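Local coordinates for protein glycosyl transferase family 8 (Streptococcus pneumoniae, PDB 5GVV) that transfers galactose from UDP-galactose to the terminal glucose of the already glycosylated serine-rich repeat protein PsrP, in the third step of its O-glycosylation, at residues A[278-283]-A[343-348]; A[301-306]-A[324-329]; A[367-372]-A[383-388]. One frame throughout, in Å; residues are numbered along the deposited sequence.

All three contacts lie in one parallel six-stranded sheet, ordered 325-328, 302-307, 278-283, 345-348, 369-372, 387-389. Contact 2 pairs the first two strands in this order, contact 1 the middle two and contact 3 the last two. Contact 2, nested within the chain loop closed by contact 1, has its centre about 9 Å from that contact's centre; Q279 OE1 meets H305 NE2 at 2.6 Å. Contact 3 follows contact 1 in the chain, their centres about 11 Å apart, and K367 NZ reaches S343 O at 2.7 Å. Contacts 2 and 3 do not touch. The manganese and UDP site, with D106, D108 and H227, lies away from all three.

Contact 1 (A[278-283]-A[343-348]); sequences LQCVNL and SDLYLD
V281 and Y346 are bridged in parallel, and their side chains share one face of the sheet. The CG1 branch of V281 meets ring atom Y346 CD2 at 3.6 Å. The chi1 of V281, 62°, sets CG1 between the backbone N and the carbonyl carbon, on the side where S343 OG also lies, 3.6 Å from CG1; that hydroxyl bonds to I339 O. V281 O sits over one ring face, offset toward the rim, while accepting L347 N at 2.8 Å. At the far end of the ring, Y346 OH accepts the backbone N of L283 at 3.0 Å, so a side-chain oxygen, not a backbone carbonyl, takes this N-H. The backbone bond from V281 N to L345 O completes the central pairing. These strands, 278-283 and 345-348, are the first and fourth along the chain, side by side in a sheet of order 3-2-1-4-5-6, the point where a Rossmann-like topology reverses its direction of growth; their segment axes are 38° apart. D344 closes the other end just before its strand begins. Its backbone N donates to Q279 O at 2.8 Å, and its carboxylate turns back so that OD2 accepts Q279 N at 2.9 Å on the anti side, 16° out of plane. D344 therefore grips both the N-H and the C=O of Q279. Next to these bonds, L278 CD1 packs against D344 CB at 3.6 Å.

Contact 2 (A[301-306]-A[324-329]); sequences EVHFHI and NVTVYP
Y328 lies alongside H305, the two side chains pointing the same way from neighbouring parallel strands of a beta-alpha-beta unit: strand 302-307, helix 314-317, strand 325-328. The strand segments run only 12° apart, and the backbone ladder passes through F304 N to N324 O, T326 N to F304 O, I306 N to T326 O and Y328 N to I306 O. From its CB, 3.9 Å from I306 O, the Y328 side chain turns back along the pair; CD1 passes that same oxygen at 3.5 Å, near the ring plane. Next along the rim, CE1 rests on H305 CB at 3.7 Å, and CZ comes to 3.8 Å from H305 ND1. The tip then closes the link, Y328 OH and H305 ND1 lying 2.8 Å apart in a hydrogen bond whose donor may be either. Y328 OH lies at the imidazole edge, near its plane; the rings meet rim to rim, planes 19° apart, neither over the other. H305 NE2 is bonded to Q279 OE1, so both imidazole nitrogens are engaged. Y328 also packs on S239 of the second subunit, and V327, on the other sheet face, on F238 of that subunit. H303 NE2 makes a second imidazole link, to T326 OG1 at 2.7 Å. Upstream, N324 ND2 donates to V302 O at 3.0 Å, and this same nitrogen lies at the edge of the F304 ring, 3.6 Å from CE2.

Contact 3 (A[367-372]-A[383-388]); sequences KPMIAF and ISYEGI
Selenomethionine M369 reaches the Y385 ring with CG anti to its own backbone N (chi1 175°) and a bend at chi3 that folds CE back toward the tyrosine. M369 CG meets Y385 CD2 at 3.8 Å and CE meets Y385 CE2 at 3.9 Å, while the selenium approaches obliquely, 5.0 Å from the ring centroid, a Met-aromatic contact. A371 CB comes over one face of the same ring, 4.0 Å from its centroid, making a CH-pi contact. Y385 OH is hydrogen-bonded with S377 N and also lies at the carboxylate of D348, at a separation too short to be taken at face value. Around this pairing the chain closes the edge of the parallel sheet: strand 387-389 is outermost within this chain, joined to strand 369-372 through A371 N and G387 O at 3.0 Å and through the A371–I388 bridge. Just before it, E386 N donates to M369 O at 2.8 Å. E386 bends at chi2 (83°), bringing its carboxylate back over the start of the neighbouring strand, where OE1 packs on P368 CB at 3.8 Å. OE2 accepts M369 N at 3.1 Å from well above the carboxylate plane, 60° out of it, although the N-H points nearly straight at the oxygen. E386 thus engages both polar backbone groups of M369, and because this residue is exposed, its carboxylate is probably ionised, though solvent would be expected to screen the charge.

Contact 1 (A[278-283]-A[343-348])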
# COMPACT_ATOMS: atom_id res chain seq x y z
N LEU A 278 -23.60 -13.80 -16.06
CA LEU A 278 -23.93 -15.08 -15.43
C LEU A 278 -22.92 -15.39 -14.34
O LEU A 278 -21.75 -15.00 -14.43
CB LEU A 278 -23.93 -16.21 -16.47
CG LEU A 278 -24.67 -17.50 -16.10
CD1 LEU A 278 -26.17 -17.34 -16.26
CD2 LEU A 278 -24.18 -18.67 -16.93
N GLN A 279 -23.37 -16.10 -13.30
CA GLN A 279 -22.51 -16.52 -12.21
C GLN A 279 -22.52 -18.05 -12.08
O GLN A 279 -23.57 -18.65 -11.85
CB GLN A 279 -22.96 -15.88 -10.89
CG GLN A 279 -23.03 -14.34 -10.93
CD GLN A 279 -21.68 -13.67 -10.71
OE1 GLN A 279 -20.77 -14.25 -10.12
NE2 GLN A 279 -21.56 -12.43 -11.17
N CYS A 280 -21.35 -18.67 -12.23
CA CYS A 280 -21.25 -20.13 -12.18
C CYS A 280 -20.46 -20.59 -10.97
O CYS A 280 -19.56 -19.88 -10.50
CB CYS A 280 -20.60 -20.66 -13.46
SG CYS A 280 -21.62 -20.50 -14.93
N VAL A 281 -20.79 -21.77 -10.46
CA VAL A 281 -20.12 -22.28 -9.27
C VAL A 281 -19.79 -23.77 -9.39
O VAL A 281 -20.54 -24.55 -9.99
CB VAL A 281 -20.96 -22.00 -8.00
CG1 VAL A 281 -22.29 -22.71 -8.08
CG2 VAL A 281 -20.21 -22.41 -6.74
N ASN A 282 -18.64 -24.15 -8.85
CA ASN A 282 -18.28 -25.55 -8.70
C ASN A 282 -17.56 -25.76 -7.39
O ASN A 282 -16.82 -24.88 -6.94
CB ASN A 282 -17.40 -26.04 -9.86
CG ASN A 282 -16.82 -27.42 -9.61
OD1 ASN A 282 -15.65 -27.55 -9.25
ND2 ASN A 282 -17.64 -28.45 -9.78
N LEU A 283 -17.79 -26.91 -6.76
CA LEU A 283 -17.09 -27.28 -5.54
C LEU A 283 -16.21 -28.47 -5.86
O LEU A 283 -16.70 -29.52 -6.30
CB LEU A 283 -18.10 -27.66 -4.45
CG LEU A 283 -17.58 -28.33 -3.18
CD1 LEU A 283 -16.88 -27.34 -2.26
CD2 LEU A 283 -18.72 -29.02 -2.44
N SER A 343 -25.51 -17.94 -7.08
CA SER A 343 -25.13 -18.32 -8.44
C SER A 343 -26.34 -18.61 -9.34
O SER A 343 -27.45 -18.79 -8.85
CB SER A 343 -24.19 -19.52 -8.41
OG SER A 343 -23.04 -19.24 -7.63
N ASP A 344 -26.10 -18.63 -10.65
CA ASP A 344 -27.15 -18.87 -11.63
C ASP A 344 -27.12 -20.31 -12.12
O ASP A 344 -28.12 -20.83 -12.61
CB ASP A 344 -26.96 -17.96 -12.85
CG ASP A 344 -27.13 -16.49 -12.52
OD1 ASP A 344 -28.19 -16.12 -11.97
OD2 ASP A 344 -26.21 -15.70 -12.81
N LEU A 345 -25.96 -20.95 -12.01
CA LEU A 345 -25.75 -22.24 -12.65
C LEU A 345 -24.62 -23.03 -11.99
O LEU A 345 -23.52 -22.50 -11.81
CB LEU A 345 -25.42 -22.03 -14.13
CG LEU A 345 -25.02 -23.27 -14.92
CD1 LEU A 345 -26.19 -24.23 -15.01
CD2 LEU A 345 -24.55 -22.88 -16.30
N TYR A 346 -24.90 -24.28 -11.61
CA TYR A 346 -23.85 -25.13 -11.05
C TYR A 346 -23.15 -25.90 -12.17
O TYR A 346 -23.80 -26.48 -13.03
CB TYR A 346 -24.42 -26.10 -10.01
CG TYR A 346 -23.33 -26.77 -9.20
CD1 TYR A 346 -22.71 -27.92 -9.65
CD2 TYR A 346 -22.90 -26.22 -8.00
CE1 TYR A 346 -21.69 -28.52 -8.93
CE2 TYR A 346 -21.89 -26.81 -7.27
CZ TYR A 346 -21.29 -27.96 -7.73
OH TYR A 346 -20.28 -28.55 -7.01
N LEU A 347 -21.82 -25.90 -12.14
CA LEU A 347 -21.03 -26.67 -13.10
C LEU A 347 -20.38 -27.87 -12.40
O LEU A 347 -19.42 -27.70 -11.63
CB LEU A 347 -19.94 -25.81 -13.75
CG LEU A 347 -20.37 -24.54 -14.50
CD1 LEU A 347 -19.17 -23.83 -15.10
CD2 LEU A 347 -21.37 -24.88 -15.58
N ASP A 348 -20.89 -29.06 -12.67
CA ASP A 348 -20.36 -30.28 -12.07
C ASP A 348 -19.14 -30.73 -12.87
O ASP A 348 -19.24 -31.61 -13.72
CB ASP A 348 -21.42 -31.38 -12.08
CG ASP A 348 -21.15 -32.46 -11.07
OD1 ASP A 348 -20.10 -32.38 -10.38
OD2 ASP A 348 -21.97 -33.40 -10.96

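Contact 2 (A[301-306]-A[324-329])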
# COMPACT_ATOMS: atom_id res chain seq x y z
N GLU A 301 -17.48 -13.11 -19.91
CA GLU A 301 -18.67 -12.49 -19.36
C GLU A 301 -19.36 -13.40 -18.33
O GLU A 301 -20.43 -13.06 -17.81
CB GLU A 301 -19.65 -12.12 -20.47
CG GLU A 301 -20.39 -13.30 -21.08
CD GLU A 301 -19.67 -13.94 -22.25
OE1 GLU A 301 -18.45 -14.18 -22.16
OE2 GLU A 301 -20.33 -14.20 -23.27
N VAL A 302 -18.75 -14.54 -18.04
CA VAL A 302 -19.21 -15.40 -16.95
C VAL A 302 -18.22 -15.30 -15.80
O VAL A 302 -17.00 -15.37 -16.01
CB VAL A 302 -19.30 -16.87 -17.40
CG1 VAL A 302 -19.72 -17.75 -16.23
CG2 VAL A 302 -20.29 -17.02 -18.53
N HIS A 303 -18.73 -15.13 -14.59
CA HIS A 303 -17.90 -15.14 -13.39
C HIS A 303 -17.95 -16.53 -12.77
O HIS A 303 -19.01 -16.96 -12.27
CB HIS A 303 -18.39 -14.08 -12.40
CG HIS A 303 -17.48 -13.87 -11.22
ND1 HIS A 303 -17.70 -12.90 -10.27
CD2 HIS A 303 -16.35 -14.51 -10.84
CE1 HIS A 303 -16.75 -12.95 -9.36
NE2 HIS A 303 -15.92 -13.93 -9.67
N PHE A 304 -16.83 -17.24 -12.82
CA PHE A 304 -16.76 -18.58 -12.27
C PHE A 304 -16.30 -18.54 -10.82
O PHE A 304 -15.34 -17.83 -10.49
CB PHE A 304 -15.77 -19.44 -13.06
CG PHE A 304 -16.10 -19.57 -14.51
CD1 PHE A 304 -16.80 -20.67 -14.99
CD2 PHE A 304 -15.66 -18.61 -15.42
CE1 PHE A 304 -17.09 -20.80 -16.34
CE2 PHE A 304 -15.94 -18.73 -16.77
CZ PHE A 304 -16.66 -19.83 -17.24
N HIS A 305 -16.97 -19.30 -9.96
CA HIS A 305 -16.55 -19.41 -8.58
C HIS A 305 -16.15 -20.86 -8.31
O HIS A 305 -16.99 -21.76 -8.40
CB HIS A 305 -17.69 -18.99 -7.64
CG HIS A 305 -18.23 -17.62 -7.94
ND1 HIS A 305 -17.89 -16.50 -7.20
CD2 HIS A 305 -19.08 -17.19 -8.89
CE1 HIS A 305 -18.51 -15.45 -7.69
NE2 HIS A 305 -19.24 -15.84 -8.72
N ILE A 306 -14.88 -21.08 -8.01
CA ILE A 306 -14.38 -22.42 -7.74
C ILE A 306 -14.04 -22.53 -6.26
O ILE A 306 -13.14 -21.84 -5.77
CB ILE A 306 -13.15 -22.77 -8.60
CG1 ILE A 306 -13.42 -22.48 -10.07
CG2 ILE A 306 -12.78 -24.24 -8.41
CD1 ILE A 306 -14.66 -23.19 -10.62
N ASN A 324 -12.07 -13.26 -14.58
CA ASN A 324 -13.42 -13.76 -14.33
C ASN A 324 -13.50 -15.08 -13.53
O ASN A 324 -14.55 -15.73 -13.53
CB ASN A 324 -14.19 -13.90 -15.65
CG ASN A 324 -13.53 -14.86 -16.62
OD1 ASN A 324 -12.30 -14.94 -16.71
ND2 ASN A 324 -14.34 -15.61 -17.35
N VAL A 325 -12.42 -15.47 -12.87
CA VAL A 325 -12.46 -16.65 -12.02
C VAL A 325 -12.13 -16.27 -10.59
O VAL A 325 -11.09 -15.65 -10.32
CB VAL A 325 -11.45 -17.73 -12.47
CG1 VAL A 325 -11.56 -18.96 -11.58
CG2 VAL A 325 -11.69 -18.12 -13.93
N THR A 326 -13.02 -16.62 -9.67
CA THR A 326 -12.70 -16.48 -8.25
C THR A 326 -12.53 -17.85 -7.63
O THR A 326 -13.35 -18.76 -7.83
CB THR A 326 -13.74 -15.63 -7.50
OG1 THR A 326 -13.77 -14.32 -8.08
CG2 THR A 326 -13.35 -15.49 -6.03
N VAL A 327 -11.43 -17.99 -6.90
CA VAL A 327 -10.96 -19.25 -6.36
C VAL A 327 -10.97 -19.15 -4.82
O VAL A 327 -10.44 -18.18 -4.26
CB VAL A 327 -9.55 -19.51 -6.92
CG1 VAL A 327 -8.58 -19.99 -5.88
CG2 VAL A 327 -9.61 -20.45 -8.13
N TYR A 328 -11.60 -20.11 -4.14
CA TYR A 328 -11.77 -20.02 -2.69
C TYR A 328 -11.18 -21.21 -1.95
O TYR A 328 -11.92 -22.09 -1.49
CB TYR A 328 -13.26 -19.96 -2.32
CG TYR A 328 -14.09 -18.89 -2.99
CD1 TYR A 328 -14.62 -19.09 -4.26
CD2 TYR A 328 -14.39 -17.70 -2.33
CE1 TYR A 328 -15.40 -18.13 -4.87
CE2 TYR A 328 -15.17 -16.73 -2.94
CZ TYR A 328 -15.68 -16.95 -4.20
OH TYR A 328 -16.46 -16.00 -4.81
N PRO A 329 -9.85 -21.25 -1.81
CA PRO A 329 -9.29 -22.39 -1.07
C PRO A 329 -9.68 -22.31 0.41
O PRO A 329 -9.97 -21.22 0.91
CB PRO A 329 -7.78 -22.20 -1.23
CG PRO A 329 -7.60 -20.71 -1.42
CD PRO A 329 -8.82 -20.27 -2.19

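Contact 3 (A[367-372]-A[383-388])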
# COMPACT_ATOMS: atom_id res chain seq x y z
N LYS A 367 -31.43 -24.54 -8.61
CA LYS A 367 -30.41 -24.12 -9.56
C LYS A 367 -30.23 -25.17 -10.66
O LYS A 367 -30.20 -26.37 -10.37
CB LYS A 367 -29.08 -23.89 -8.84
CG LYS A 367 -29.16 -22.90 -7.67
CD LYS A 367 -29.45 -21.48 -8.15
CE LYS A 367 -29.55 -20.51 -6.98
NZ LYS A 367 -29.71 -19.10 -7.45
N PRO A 368 -30.15 -24.72 -11.92
CA PRO A 368 -29.84 -25.63 -13.03
C PRO A 368 -28.42 -26.13 -12.87
O PRO A 368 -27.59 -25.41 -12.29
CB PRO A 368 -29.92 -24.71 -14.26
CG PRO A 368 -29.64 -23.34 -13.73
CD PRO A 368 -30.28 -23.32 -12.37
N MSE A 369 -28.14 -27.33 -13.36
CA MSE A 369 -26.81 -27.92 -13.23
C MSE A 369 -26.46 -28.69 -14.50
O MSE A 369 -27.29 -29.44 -15.03
CB MSE A 369 -26.76 -28.84 -12.00
CG MSE A 369 -25.46 -29.61 -11.83
SE MSE A 369 -25.46 -30.58 -10.15
CE MSE A 369 -27.09 -31.63 -10.39
N ILE A 370 -25.25 -28.50 -15.00
CA ILE A 370 -24.81 -29.22 -16.19
C ILE A 370 -23.46 -29.87 -15.93
O ILE A 370 -22.79 -29.54 -14.94
CB ILE A 370 -24.74 -28.30 -17.43
CG1 ILE A 370 -23.70 -27.20 -17.22
CG2 ILE A 370 -26.11 -27.69 -17.71
CD1 ILE A 370 -23.53 -26.28 -18.42
N ALA A 371 -23.06 -30.80 -16.79
CA ALA A 371 -21.82 -31.54 -16.55
C ALA A 371 -21.16 -31.98 -17.85
O ALA A 371 -21.76 -31.87 -18.93
CB ALA A 371 -22.10 -32.75 -15.66
N PHE A 372 -19.93 -32.47 -17.74
CA PHE A 372 -19.28 -33.13 -18.87
C PHE A 372 -19.55 -34.62 -18.79
O PHE A 372 -19.89 -35.13 -17.72
CB PHE A 372 -17.77 -32.89 -18.86
CG PHE A 372 -17.35 -31.56 -19.44
CD1 PHE A 372 -17.55 -31.28 -20.78
CD2 PHE A 372 -16.75 -30.60 -18.64
CE1 PHE A 372 -17.17 -30.06 -21.32
CE2 PHE A 372 -16.36 -29.37 -19.16
CZ PHE A 372 -16.57 -29.11 -20.51
N ILE A 383 -30.78 -37.50 -16.57
CA ILE A 383 -31.80 -36.45 -16.64
C ILE A 383 -31.90 -35.62 -15.35
O ILE A 383 -32.72 -34.70 -15.26
CB ILE A 383 -33.18 -37.02 -17.05
CG1 ILE A 383 -33.60 -38.15 -16.10
CG2 ILE A 383 -33.14 -37.53 -18.49
CD1 ILE A 383 -34.87 -38.86 -16.55
N SER A 384 -31.06 -35.93 -14.37
CA SER A 384 -30.95 -35.09 -13.18
C SER A 384 -30.14 -33.83 -13.49
O SER A 384 -30.18 -32.85 -12.75
CB SER A 384 -30.32 -35.86 -12.02
OG SER A 384 -31.08 -37.01 -11.69
N TYR A 385 -29.40 -33.88 -14.60
CA TYR A 385 -28.71 -32.71 -15.14
C TYR A 385 -29.56 -32.05 -16.22
O TYR A 385 -30.31 -32.73 -16.92
CB TYR A 385 -27.36 -33.13 -15.74
CG TYR A 385 -26.35 -33.61 -14.72
CD1 TYR A 385 -26.19 -34.97 -14.46
CD2 TYR A 385 -25.57 -32.71 -14.01
CE1 TYR A 385 -25.27 -35.42 -13.53
CE2 TYR A 385 -24.65 -33.15 -13.07
CZ TYR A 385 -24.50 -34.50 -12.84
OH TYR A 385 -23.58 -34.92 -11.90
N GLU A 386 -29.43 -30.73 -16.36
CA GLU A 386 -30.08 -30.04 -17.47
C GLU A 386 -29.39 -30.36 -18.79
O GLU A 386 -29.97 -30.21 -19.87
CB GLU A 386 -30.07 -28.52 -17.25
CG GLU A 386 -31.38 -27.93 -16.71
CD GLU A 386 -31.50 -28.06 -15.20
OE1 GLU A 386 -32.45 -27.47 -14.64
OE2 GLU A 386 -30.65 -28.73 -14.58
N GLY A 387 -28.14 -30.82 -18.69
CA GLY A 387 -27.37 -31.16 -19.87
C GLY A 387 -26.03 -31.81 -19.53
O GLY A 387 -25.39 -31.43 -18.55
N ILE A 388 -25.63 -32.78 -20.35
CA ILE A 388 -24.33 -33.44 -20.20
C ILE A 388 -23.58 -33.34 -21.53
O ILE A 388 -24.05 -33.86 -22.54
CB ILE A 388 -24.50 -34.92 -19.82
CG1 ILE A 388 -25.21 -35.05 -18.47
CG2 ILE A 388 -23.16 -35.63 -19.79
CD1 ILE A 388 -25.56 -36.49 -18.10